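Local structure of DegQ (Legionella fallonii, 3PV2) at residues I142-D146 / P238-K243; F281-S287 / K301-T307; G369-F375 / G387-A393. The protein acts as a self-compartmentizing HtrA-family chaperone protease that assembles into 12-mers, pairing a trypsin-fold domain with two PDZ domains and probably degrading misfolded proteins. All coordinates share one frame; numbering follows the deposited sequence.

Contact 1: residues I142-D146 / P238-K243; sequences IGDSD and PINMVK
Asn-240, in the first turn of helix 239-252, sends its amide nitrogen into a pair of aspartates. Its ND2 donates to OD1 of Asp-144 at 2.7 Å, meeting that oxygen on its anti side though well off the carboxylate plane, with amide and carboxylate turned 26° from each other. The backbone N of Asp-146 reaches the same OD1 from the opposite face of the carboxylate at 2.8 Å, closing an Asx turn. Two donors thus hold the Asp-144 head in place, and just past the turn Asp-146 OD2 takes a further, weak bond from Asn-240 ND2 at 3.2 Å. An amide suits this place because its other end accepts: Asn-240 OD1 faces the backbone N of Ser-145 in a weak bond.

Ser-145 answers with its hydroxyl. Its OG lies between its own backbone N and carbonyl carbon (chi1 53°), and from there accepts the backbone N of Asn-240 at 3.1 Å, satisfying an N-H of the helix's first turn. The loop, between strands 127-131 and 153-158, is thereby fastened to the helix that follows strand 234-238 of the second barrel, the helix that ends a trypsin-like domain. Pro-238, at the N-cap position, presents its CB to Ser-145 OG.

Further out the contact turns apolar. The branch methyl CG2 of Ile-142 meets CG1 of Ile-239 at 3.7 Å, the two side chains at about a right angle, while CD of Lys-243 crosses the same methyl at an angle. Ile-239 CG2 sits 3.4 Å from the carbonyl O of Gly-143, and Ile-239 also packs on Leu-216 of strand 216-221.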
ATOM      1  N   ILE B 142      41.624 -15.947  41.294  1.00 60.17           N
ATOM      2  CA  ILE B 142      40.548 -14.960  41.393  1.00 60.29           C
ATOM      3  C   ILE B 142      41.088 -13.650  41.935  1.00 61.44           C
ATOM      4  O   ILE B 142      41.776 -13.601  42.952  1.00 63.33           O
ATOM      5  CB  ILE B 142      39.422 -15.430  42.243  1.00 60.81           C
ATOM      6  CG1 ILE B 142      38.795 -16.660  41.597  1.00 60.38           C
ATOM      7  CG2 ILE B 142      38.393 -14.330  42.317  1.00 61.62           C
ATOM      8  CD1 ILE B 142      38.790 -17.828  42.480  1.00 63.98           C
ATOM      9  N   GLY B 143      40.845 -12.582  41.200  1.00 60.05           N
ATOM     10  CA  GLY B 143      41.348 -11.284  41.596  1.00 60.88           C
ATOM     11  C   GLY B 143      40.373 -10.476  42.415  1.00 61.64           C
ATOM     12  O   GLY B 143      39.299 -10.954  42.836  1.00 62.67           O
ATOM     13  N   ASP B 144      40.775  -9.242  42.660  1.00 62.55           N
ATOM     14  CA  ASP B 144      39.968  -8.298  43.397  1.00 63.56           C
ATOM     15  C   ASP B 144      39.543  -7.209  42.444  1.00 61.01           C
ATOM     16  O   ASP B 144      40.370  -6.365  42.049  1.00 61.91           O
ATOM     17  CB  ASP B 144      40.809  -7.697  44.529  1.00 65.97           C
ATOM     18  CG  ASP B 144      40.051  -6.657  45.370  1.00 67.20           C
ATOM     19  OD1 ASP B 144      38.875  -6.341  45.107  1.00 63.60           O
ATOM     20  OD2 ASP B 144      40.659  -6.164  46.339  1.00 74.71           O
ATOM     21  N   SER B 145      38.264  -7.206  42.090  1.00 59.17           N
ATOM     22  CA  SER B 145      37.733  -6.219  41.158  1.00 57.52           C
ATOM     23  C   SER B 145      37.648  -4.810  41.753  1.00 59.27           C
ATOM     24  O   SER B 145      37.455  -3.815  41.005  1.00 57.41           O
ATOM     25  CB  SER B 145      36.346  -6.625  40.659  1.00 56.98           C
ATOM     26  OG  SER B 145      35.470  -6.891  41.736  1.00 57.98           O
ATOM     27  N   ASP B 146      37.773  -4.688  43.076  1.00 61.28           N
ATOM     28  CA  ASP B 146      37.797  -3.343  43.660  1.00 63.24           C
ATOM     29  C   ASP B 146      39.061  -2.564  43.301  1.00 63.14           C
ATOM     30  O   ASP B 146      39.043  -1.336  43.376  1.00 62.16           O
ATOM     31  CB  ASP B 146      37.628  -3.359  45.180  1.00 66.15           C
ATOM     32  CG  ASP B 146      36.198  -3.722  45.622  1.00 68.45           C
ATOM     33  OD1 ASP B 146      35.222  -3.404  44.893  1.00 68.31           O
ATOM     34  OD2 ASP B 146      36.059  -4.309  46.727  1.00 74.30           O
ATOM     35  N   PRO B 238      31.515  -7.506  37.929  1.00 44.91           N
ATOM     36  CA  PRO B 238      32.787  -7.583  38.659  1.00 46.19           C
ATOM     37  C   PRO B 238      32.870  -8.779  39.598  1.00 47.27           C
ATOM     38  O   PRO B 238      31.888  -9.165  40.217  1.00 46.55           O
ATOM     39  CB  PRO B 238      32.851  -6.268  39.464  1.00 47.96           C
ATOM     40  CG  PRO B 238      31.470  -5.703  39.440  1.00 46.68           C
ATOM     41  CD  PRO B 238      30.668  -6.395  38.373  1.00 46.77           C
ATOM     42  N   ILE B 239      34.040  -9.373  39.664  1.00 48.09           N
ATOM     43  CA  ILE B 239      34.165 -10.667  40.247  1.00 48.80           C
ATOM     44  C   ILE B 239      33.816 -10.661  41.745  1.00 51.38           C
ATOM     45  O   ILE B 239      33.306 -11.653  42.261  1.00 49.68           O
ATOM     46  CB  ILE B 239      35.579 -11.219  40.051  1.00 47.19           C
ATOM     47  CG1 ILE B 239      35.657 -12.689  40.421  1.00 47.95           C
ATOM     48  CG2 ILE B 239      36.530 -10.452  40.895  1.00 51.17           C
ATOM     49  CD1 ILE B 239      34.790 -13.544  39.605  1.00 43.51           C
ATOM     50  N   ASN B 240      34.087  -9.554  42.436  1.00 54.09           N
ATOM     51  CA  ASN B 240      33.860  -9.530  43.894  1.00 56.54           C
ATOM     52  C   ASN B 240      32.379  -9.726  44.208  1.00 57.26           C
ATOM     53  O   ASN B 240      32.014 -10.486  45.089  1.00 57.98           O
ATOM     54  CB  ASN B 240      34.352  -8.226  44.495  1.00 57.73           C
ATOM     55  CG  ASN B 240      35.840  -8.171  44.640  1.00 56.79           C
ATOM     56  OD1 ASN B 240      36.591  -9.065  44.220  1.00 58.66           O
ATOM     57  ND2 ASN B 240      36.284  -7.113  45.274  1.00 58.93           N
ATOM     58  N   MET B 241      31.529  -9.061  43.449  1.00 56.91           N
ATOM     59  CA  MET B 241      30.124  -9.333  43.522  1.00 57.96           C
ATOM     60  C   MET B 241      29.805 -10.753  43.086  1.00 56.32           C
ATOM     61  O   MET B 241      28.960 -11.420  43.714  1.00 55.91           O
ATOM     62  CB  MET B 241      29.388  -8.391  42.627  1.00 58.45           C
ATOM     63  CG  MET B 241      27.926  -8.430  42.811  1.00 63.19           C
ATOM     64  SD  MET B 241      27.190  -7.302  41.620  1.00 75.35           S
ATOM     65  CE  MET B 241      26.504  -8.506  40.485  1.00 74.67           C
ATOM     66  N   VAL B 242      30.463 -11.225  42.028  1.00 53.61           N
ATOM     67  CA  VAL B 242      30.241 -12.596  41.588  1.00 52.81           C
ATOM     68  C   VAL B 242      30.512 -13.612  42.708  1.00 53.67           C
ATOM     69  O   VAL B 242      29.684 -14.450  42.945  1.00 52.63           O
ATOM     70  CB  VAL B 242      31.048 -12.961  40.331  1.00 51.41           C
ATOM     71  CG1 VAL B 242      30.901 -14.443  40.022  1.00 47.16           C
ATOM     72  CG2 VAL B 242      30.570 -12.105  39.190  1.00 51.09           C
ATOM     73  N   LYS B 243      31.652 -13.521  43.378  1.00 56.55           N
ATOM     74  CA  LYS B 243      32.014 -14.396  44.513  1.00 59.88           C
ATOM     75  C   LYS B 243      30.903 -14.489  45.571  1.00 61.50           C
ATOM     76  O   LYS B 243      30.582 -15.571  46.093  1.00 60.69           O
ATOM     77  CB  LYS B 243      33.256 -13.869  45.255  1.00 62.37           C
ATOM     78  CG  LYS B 243      34.615 -13.980  44.533  1.00 65.52           C
ATOM     79  CD  LYS B 243      35.875 -13.673  45.448  1.00 72.50           C
ATOM     80  CE  LYS B 243      35.625 -12.648  46.602  1.00 77.91           C
ATOM     81  NZ  LYS B 243      36.867 -12.303  47.397  1.00 81.29           N
TER

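Contact 2: residues F281-S287 / K301-T307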
ATOM      1  N   PHE B 281      37.414  13.248  50.816  1.00 41.55           N
ATOM      2  CA  PHE B 281      36.762  12.314  51.756  1.00 41.36           C
ATOM      3  C   PHE B 281      35.884  11.321  51.002  1.00 40.58           C
ATOM      4  O   PHE B 281      35.205  11.681  50.037  1.00 41.10           O
ATOM      5  CB  PHE B 281      35.898  13.045  52.788  1.00 40.64           C
ATOM      6  CG  PHE B 281      35.515  12.180  53.949  1.00 40.88           C
ATOM      7  CD1 PHE B 281      34.212  11.741  54.087  1.00 39.31           C
ATOM      8  CD2 PHE B 281      36.482  11.732  54.860  1.00 42.36           C
ATOM      9  CE1 PHE B 281      33.845  10.918  55.160  1.00 38.59           C
ATOM     10  CE2 PHE B 281      36.138  10.883  55.944  1.00 43.57           C
ATOM     11  CZ  PHE B 281      34.783  10.485  56.066  1.00 42.17           C
ATOM     12  N   GLN B 282      35.857  10.089  51.440  1.00 41.05           N
ATOM     13  CA  GLN B 282      35.070   9.091  50.714  1.00 41.63           C
ATOM     14  C   GLN B 282      34.053   8.382  51.603  1.00 39.32           C
ATOM     15  O   GLN B 282      34.254   8.186  52.785  1.00 39.76           O
ATOM     16  CB  GLN B 282      36.002   8.039  50.109  1.00 45.15           C
ATOM     17  CG  GLN B 282      37.060   8.530  49.072  1.00 49.70           C
ATOM     18  CD  GLN B 282      37.918   7.368  48.544  1.00 54.29           C
ATOM     19  OE1 GLN B 282      38.779   6.829  49.258  1.00 58.27           O
ATOM     20  NE2 GLN B 282      37.665   6.970  47.292  1.00 56.78           N
ATOM     21  N   GLY B 283      32.983   7.967  50.966  1.00 37.60           N
ATOM     22  CA  GLY B 283      31.938   7.206  51.572  1.00 36.36           C
ATOM     23  C   GLY B 283      30.682   7.372  50.761  1.00 35.72           C
ATOM     24  O   GLY B 283      30.764   7.895  49.660  1.00 35.73           O
ATOM     25  N   ALA B 284      29.574   6.853  51.293  1.00 35.33           N
ATOM     26  CA  ALA B 284      28.254   6.911  50.675  1.00 34.84           C
ATOM     27  C   ALA B 284      27.380   7.910  51.438  1.00 34.39           C
ATOM     28  O   ALA B 284      27.221   7.766  52.637  1.00 34.43           O
ATOM     29  CB  ALA B 284      27.584   5.518  50.691  1.00 34.89           C
ATOM     30  N   LEU B 285      26.788   8.869  50.757  1.00 34.13           N
ATOM     31  CA  LEU B 285      25.982   9.876  51.419  1.00 33.88           C
ATOM     32  C   LEU B 285      24.585   9.359  51.546  1.00 33.65           C
ATOM     33  O   LEU B 285      23.992   8.935  50.576  1.00 33.60           O
ATOM     34  CB  LEU B 285      25.990  11.110  50.579  1.00 33.84           C
ATOM     35  CG  LEU B 285      25.043  12.263  50.876  1.00 33.71           C
ATOM     36  CD1 LEU B 285      25.217  12.693  52.305  1.00 33.89           C
ATOM     37  CD2 LEU B 285      25.299  13.453  49.944  1.00 33.79           C
ATOM     38  N   VAL B 286      24.045   9.370  52.751  1.00 33.65           N
ATOM     39  CA  VAL B 286      22.686   8.900  52.931  1.00 33.51           C
ATOM     40  C   VAL B 286      21.711  10.038  52.587  1.00 33.44           C
ATOM     41  O   VAL B 286      21.722  11.145  53.190  1.00 33.60           O
ATOM     42  CB  VAL B 286      22.455   8.473  54.340  1.00 33.71           C
ATOM     43  CG1 VAL B 286      20.957   8.136  54.525  1.00 33.64           C
ATOM     44  CG2 VAL B 286      23.260   7.267  54.680  1.00 33.88           C
ATOM     45  N   SER B 287      20.862   9.824  51.581  1.00 33.38           N
ATOM     46  CA  SER B 287      19.898  10.910  51.202  1.00 33.47           C
ATOM     47  C   SER B 287      18.512  10.778  51.763  1.00 33.61           C
ATOM     48  O   SER B 287      17.727  11.705  51.689  1.00 33.83           O
ATOM     49  CB  SER B 287      19.760  10.967  49.685  1.00 33.58           C
ATOM     50  OG  SER B 287      19.523   9.692  49.109  1.00 34.79           O
ATOM     51  N   LYS B 301      20.500   8.620  59.810  1.00 35.80           N
ATOM     52  CA  LYS B 301      19.832   9.809  59.368  1.00 35.72           C
ATOM     53  C   LYS B 301      20.369  10.319  58.037  1.00 35.08           C
ATOM     54  O   LYS B 301      21.550  10.121  57.695  1.00 34.92           O
ATOM     55  CB  LYS B 301      20.087  10.909  60.405  1.00 36.76           C
ATOM     56  CG  LYS B 301      19.548  10.547  61.777  1.00 41.59           C
ATOM     57  CD  LYS B 301      19.446  11.768  62.682  1.00 48.95           C
ATOM     58  CE  LYS B 301      18.593  11.424  63.964  1.00 54.53           C
ATOM     59  NZ  LYS B 301      18.592  12.570  64.946  1.00 60.44           N
ATOM     60  N   ALA B 302      19.493  11.061  57.345  1.00 34.90           N
ATOM     61  CA  ALA B 302      19.832  11.753  56.123  1.00 34.51           C
ATOM     62  C   ALA B 302      21.031  12.634  56.432  1.00 34.77           C
ATOM     63  O   ALA B 302      21.028  13.301  57.421  1.00 35.40           O
ATOM     64  CB  ALA B 302      18.612  12.611  55.620  1.00 34.60           C
ATOM     65  N   GLY B 303      22.031  12.632  55.567  1.00 34.44           N
ATOM     66  CA  GLY B 303      23.204  13.506  55.726  1.00 34.73           C
ATOM     67  C   GLY B 303      24.381  12.754  56.329  1.00 34.98           C
ATOM     68  O   GLY B 303      25.508  13.235  56.277  1.00 35.22           O
ATOM     69  N   ASP B 304      24.116  11.627  56.979  1.00 35.06           N
ATOM     70  CA  ASP B 304      25.144  10.735  57.347  1.00 35.30           C
ATOM     71  C   ASP B 304      25.965  10.236  56.138  1.00 34.91           C
ATOM     72  O   ASP B 304      25.430   9.982  55.062  1.00 34.39           O
ATOM     73  CB  ASP B 304      24.598   9.495  58.083  1.00 35.44           C
ATOM     74  CG  ASP B 304      24.002   9.799  59.424  1.00 36.13           C
ATOM     75  OD1 ASP B 304      24.040  10.961  59.919  1.00 36.64           O
ATOM     76  OD2 ASP B 304      23.456   8.834  60.010  1.00 36.28           O
ATOM     77  N   ILE B 305      27.259  10.049  56.350  1.00 35.34           N
ATOM     78  CA  ILE B 305      28.104   9.435  55.347  1.00 35.22           C
ATOM     79  C   ILE B 305      28.493   8.035  55.856  1.00 35.57           C
ATOM     80  O   ILE B 305      29.187   7.915  56.912  1.00 36.27           O
ATOM     81  CB  ILE B 305      29.385  10.246  55.165  1.00 35.62           C
ATOM     82  CG1 ILE B 305      29.126  11.727  54.845  1.00 35.45           C
ATOM     83  CG2 ILE B 305      30.262   9.652  54.035  1.00 35.64           C
ATOM     84  CD1 ILE B 305      28.437  11.882  53.659  1.00 34.86           C
ATOM     85  N   ILE B 306      28.147   7.000  55.096  1.00 35.27           N
ATOM     86  CA  ILE B 306      28.479   5.670  55.486  1.00 35.65           C
ATOM     87  C   ILE B 306      29.910   5.383  55.106  1.00 36.22           C
ATOM     88  O   ILE B 306      30.278   5.544  53.947  1.00 36.12           O
ATOM     89  CB  ILE B 306      27.566   4.622  54.805  1.00 35.29           C
ATOM     90  CG1 ILE B 306      26.150   4.701  55.355  1.00 34.91           C
ATOM     91  CG2 ILE B 306      28.184   3.236  55.003  1.00 35.84           C
ATOM     92  CD1 ILE B 306      25.063   4.076  54.400  1.00 34.51           C
ATOM     93  N   THR B 307      30.747   5.055  56.064  1.00 36.97           N
ATOM     94  CA  THR B 307      32.159   4.722  55.741  1.00 37.83           C
ATOM     95  C   THR B 307      32.521   3.230  55.873  1.00 40.10           C
ATOM     96  O   THR B 307      33.611   2.796  55.449  1.00 42.59           O
ATOM     97  CB  THR B 307      33.109   5.543  56.576  1.00 38.59           C
ATOM     98  OG1 THR B 307      32.851   5.281  57.954  1.00 41.92           O
ATOM     99  CG2 THR B 307      32.884   7.001  56.313  1.00 37.96           C
TER
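Ala-284 and Ile-306 form the hydrogen-bonded pair of this antiparallel contact, with Ile-306 N to Ala-284 O at 2.7 Å and the return bond from Ala-284 N to Ile-306 O at 3.0 Å. Beside them the non-hydrogen-bonded pair Leu-285 and Ile-305 packs tightly, the CD1 methyls of both meeting at 3.6 Å. On the other face, Val-286 CG2 lies 3.7 Å from Ile-306 CD1. Branched aliphatic residues suit this buried sheet of the first PDZ domain. Gly-283 has its CA 3.3 Å from Ile-306 O, where a side chain would collide with the partner strand.

Side chains pack more loosely toward the ends. The edge of the Phe-281 ring lies 4.0 Å (CE1) from Ile-305 CG2, and the ring stacks on Tyr-277. At the far end Lys-301, exposed, opens a type II turn to Asp-304, with Gly-303 taking the positive phi; Ala-302 packs against Gln-438 of the second subunit. The backbone bond stays short there, Gly-303 N to Val-286 O at 2.8 Å. Asp-304 OD2 accepts from Lys-301 N and forms a salt bridge with Arg-339, which probably favours its charged form. Backbone bonds thus hold the strands together, while Gly-283 and the aliphatic faces suit this particular pairing.

Contact 3: residues G369-F375 / G387-A393; sequences GLALRAF and GVQVVGA
Arg-373 lies alongside Gln-389, both side chains pointing the same way, and its NE donates to Gln-389 OE1 at 2.6 Å in a nearly straight bond (171°). The oxygen sits in the guanidinium plane, at its edge, while the amide is turned 44° from it. With CG anti to the backbone N (chi1 176°) and the chain extended beyond it, Gln-389 carries its amide out to NE of Arg-373, and its amide nitrogen NE2 comes 3.6 Å from Phe-375 CE1. A long amide suits the place, giving an acceptor to the arginine and bringing its NH2 end near the ring.

Beneath these side chains the strands pair antiparallel as a beta hairpin, with Arg-373 N to Gln-389 O at 3.0 Å. A classic bulge interrupts them: Val-391 and Gly-392 both face Ala-371, whose O accepts Val-391 N at 2.7 Å and, weakly, Gly-392 N. The extra residue turns Val-391 so that its CG2 meets Arg-373 CG at 3.7 Å.

The opposite face is aliphatic. Leu-372 CB rests 3.8 Å from Val-388 CG1, and beyond it Leu-370 CD2 presses on Ala-393 CB at 3.4 Å, tighter than usual; the small alanine suits that narrow place. This face turns to helix 421-428, where Leu-372 packs on Val-421 and Leu-424 and Val-388 on Leu-424. Strand 409-413 continues the second PDZ sheet beyond 384-393, while along strand 370-378 Leu-372 makes backbone hydrogen bonds to the second subunit, whose Glu-376 packs against Arg-373.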
ATOM      1  N   GLY B 369      -0.773   3.524  52.270  1.00 33.80           N
ATOM      2  CA  GLY B 369      -0.600   3.642  50.818  1.00 33.93           C
ATOM      3  C   GLY B 369      -1.297   4.840  50.229  1.00 33.51           C
ATOM      4  O   GLY B 369      -1.291   4.989  48.996  1.00 33.70           O
ATOM      5  N   LEU B 370      -1.933   5.681  51.045  1.00 33.07           N
ATOM      6  CA  LEU B 370      -2.621   6.851  50.500  1.00 32.77           C
ATOM      7  C   LEU B 370      -1.779   8.118  50.700  1.00 33.03           C
ATOM      8  O   LEU B 370      -1.266   8.352  51.824  1.00 33.21           O
ATOM      9  CB  LEU B 370      -3.978   7.037  51.172  1.00 32.26           C
ATOM     10  CG  LEU B 370      -4.961   5.794  51.076  1.00 32.11           C
ATOM     11  CD1 LEU B 370      -6.245   6.168  51.847  1.00 31.73           C
ATOM     12  CD2 LEU B 370      -5.239   5.326  49.597  1.00 32.32           C
ATOM     13  N   ALA B 371      -1.646   8.907  49.630  1.00 33.21           N
ATOM     14  CA  ALA B 371      -1.024  10.207  49.684  1.00 33.53           C
ATOM     15  C   ALA B 371      -2.166  11.183  49.858  1.00 33.14           C
ATOM     16  O   ALA B 371      -3.152  11.161  49.115  1.00 32.87           O
ATOM     17  CB  ALA B 371      -0.214  10.484  48.342  1.00 34.14           C
ATOM     18  N   LEU B 372      -2.091  11.978  50.892  1.00 33.21           N
ATOM     19  CA  LEU B 372      -3.250  12.712  51.398  1.00 32.89           C
ATOM     20  C   LEU B 372      -2.837  14.170  51.637  1.00 33.39           C
ATOM     21  O   LEU B 372      -1.765  14.401  52.174  1.00 33.94           O
ATOM     22  CB  LEU B 372      -3.668  12.124  52.764  1.00 32.68           C
ATOM     23  CG  LEU B 372      -4.114  10.663  52.793  1.00 32.32           C
ATOM     24  CD1 LEU B 372      -4.353  10.177  54.222  1.00 32.35           C
ATOM     25  CD2 LEU B 372      -5.299  10.471  51.973  1.00 31.92           C
ATOM     26  N   ARG B 373      -3.666  15.125  51.285  1.00 33.33           N
ATOM     27  CA  ARG B 373      -3.400  16.508  51.626  1.00 33.90           C
ATOM     28  C   ARG B 373      -4.683  17.195  51.972  1.00 33.72           C
ATOM     29  O   ARG B 373      -5.738  16.815  51.488  1.00 33.23           O
ATOM     30  CB  ARG B 373      -2.693  17.247  50.486  1.00 34.96           C
ATOM     31  CG  ARG B 373      -3.558  17.436  49.252  1.00 39.38           C
ATOM     32  CD  ARG B 373      -3.093  18.603  48.338  1.00 45.46           C
ATOM     33  NE  ARG B 373      -4.253  19.223  47.677  1.00 57.01           N
ATOM     34  CZ  ARG B 373      -4.567  20.519  47.726  1.00 64.73           C
ATOM     35  NH1 ARG B 373      -3.800  21.384  48.380  1.00 69.89           N
ATOM     36  NH2 ARG B 373      -5.636  20.965  47.096  1.00 66.17           N
ATOM     37  N   ALA B 374      -4.598  18.191  52.831  1.00 34.25           N
ATOM     38  CA  ALA B 374      -5.745  19.056  53.163  1.00 34.32           C
ATOM     39  C   ALA B 374      -6.282  19.773  51.903  1.00 34.36           C
ATOM     40  O   ALA B 374      -5.543  20.069  51.003  1.00 34.68           O
ATOM     41  CB  ALA B 374      -5.307  20.132  54.194  1.00 35.20           C
ATOM     42  N   PHE B 375      -7.564  20.089  51.897  1.00 34.19           N
ATOM     43  CA  PHE B 375      -8.254  20.576  50.716  1.00 34.25           C
ATOM     44  C   PHE B 375      -9.410  21.441  51.164  1.00 34.67           C
ATOM     45  O   PHE B 375     -10.239  21.047  52.028  1.00 34.23           O
ATOM     46  CB  PHE B 375      -8.844  19.348  49.995  1.00 33.60           C
ATOM     47  CG  PHE B 375      -9.521  19.641  48.685  1.00 33.78           C
ATOM     48  CD1 PHE B 375      -8.788  19.771  47.526  1.00 36.03           C
ATOM     49  CD2 PHE B 375     -10.834  19.789  48.626  1.00 33.74           C
ATOM     50  CE1 PHE B 375      -9.423  19.990  46.300  1.00 34.74           C
ATOM     51  CE2 PHE B 375     -11.489  20.021  47.415  1.00 35.84           C
ATOM     52  CZ  PHE B 375     -10.755  20.111  46.252  1.00 36.19           C
ATOM     53  N   GLY B 387     -12.052  19.010  53.186  1.00 33.24           N
ATOM     54  CA  GLY B 387     -11.835  17.582  53.303  1.00 32.68           C
ATOM     55  C   GLY B 387     -10.384  17.276  53.077  1.00 32.63           C
ATOM     56  O   GLY B 387      -9.540  18.154  53.171  1.00 33.08           O
ATOM     57  N   VAL B 388     -10.130  16.016  52.798  1.00 32.20           N
ATOM     58  CA  VAL B 388      -8.761  15.550  52.553  1.00 32.21           C
ATOM     59  C   VAL B 388      -8.746  14.959  51.183  1.00 32.02           C
ATOM     60  O   VAL B 388      -9.523  14.027  50.894  1.00 31.72           O
ATOM     61  CB  VAL B 388      -8.334  14.488  53.579  1.00 32.07           C
ATOM     62  CG1 VAL B 388      -7.033  13.765  53.126  1.00 32.09           C
ATOM     63  CG2 VAL B 388      -8.090  15.166  54.923  1.00 32.54           C
ATOM     64  N   GLN B 389      -7.900  15.486  50.323  1.00 32.34           N
ATOM     65  CA  GLN B 389      -7.774  15.007  48.976  1.00 32.39           C
ATOM     66  C   GLN B 389      -6.851  13.866  48.915  1.00 32.31           C
ATOM     67  O   GLN B 389      -5.751  13.911  49.512  1.00 32.48           O
ATOM     68  CB  GLN B 389      -7.243  16.115  48.094  1.00 32.95           C
ATOM     69  CG  GLN B 389      -6.965  15.761  46.692  1.00 33.26           C
ATOM     70  CD  GLN B 389      -6.615  16.988  45.883  1.00 35.50           C
ATOM     71  OE1 GLN B 389      -5.612  17.663  46.148  1.00 35.32           O
ATOM     72  NE2 GLN B 389      -7.415  17.279  44.912  1.00 34.25           N
ATOM     73  N   VAL B 390      -7.248  12.823  48.176  1.00 32.21           N
ATOM     74  CA  VAL B 390      -6.358  11.660  47.995  1.00 32.27           C
ATOM     75  C   VAL B 390      -5.559  11.937  46.714  1.00 32.84           C
ATOM     76  O   VAL B 390      -6.089  11.924  45.612  1.00 33.12           O
ATOM     77  CB  VAL B 390      -7.125  10.375  47.799  1.00 32.10           C
ATOM     78  CG1 VAL B 390      -6.143   9.210  47.542  1.00 32.32           C
ATOM     79  CG2 VAL B 390      -8.099  10.100  49.030  1.00 31.65           C
ATOM     80  N   VAL B 391      -4.281  12.226  46.859  1.00 33.16           N
ATOM     81  CA  VAL B 391      -3.463  12.626  45.754  1.00 33.83           C
ATOM     82  C   VAL B 391      -2.980  11.370  45.088  1.00 34.11           C
ATOM     83  O   VAL B 391      -2.748  11.372  43.906  1.00 35.16           O
ATOM     84  CB  VAL B 391      -2.199  13.346  46.357  1.00 35.43           C
ATOM     85  CG1 VAL B 391      -1.080  13.690  45.260  1.00 36.17           C
ATOM     86  CG2 VAL B 391      -2.650  14.583  47.075  1.00 36.86           C
ATOM     87  N   GLY B 392      -2.787  10.291  45.855  1.00 33.80           N
ATOM     88  CA  GLY B 392      -2.316   9.032  45.296  1.00 34.16           C
ATOM     89  C   GLY B 392      -2.837   7.888  46.165  1.00 33.68           C
ATOM     90  O   GLY B 392      -3.124   8.061  47.348  1.00 33.18           O
ATOM     91  N   ALA B 393      -2.956   6.702  45.579  1.00 33.99           N
ATOM     92  CA  ALA B 393      -3.342   5.516  46.329  1.00 34.13           C
ATOM     93  C   ALA B 393      -2.683   4.308  45.729  1.00 36.58           C
ATOM     94  O   ALA B 393      -2.896   4.030  44.558  1.00 39.58           O
ATOM     95  CB  ALA B 393      -4.860   5.390  46.241  1.00 33.41           C
TER

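How the contacts relate
The three contacts follow one another along the chain, one in each domain, and none touches another. Contact 1 belongs to the protease domain and ties a loop to a helix; contacts 2 and 3 each pair two strands of a PDZ sheet. Contact 2 is the most buried, whereas contacts 1 and 3 are partly exposed. Their chemistry follows: amide, carboxylate and hydroxyl bonds from side chains dominate contact 1, backbone bonds and aliphatic packing contact 2, and contact 3 adds an arginine-glutamine pair on its polar face. Contacts 1 and 2 have centres about 24 Å apart, against 47 Å for contacts 1 and 3. Both PDZ contacts touch the second subunit; contact 1 meets no other chain.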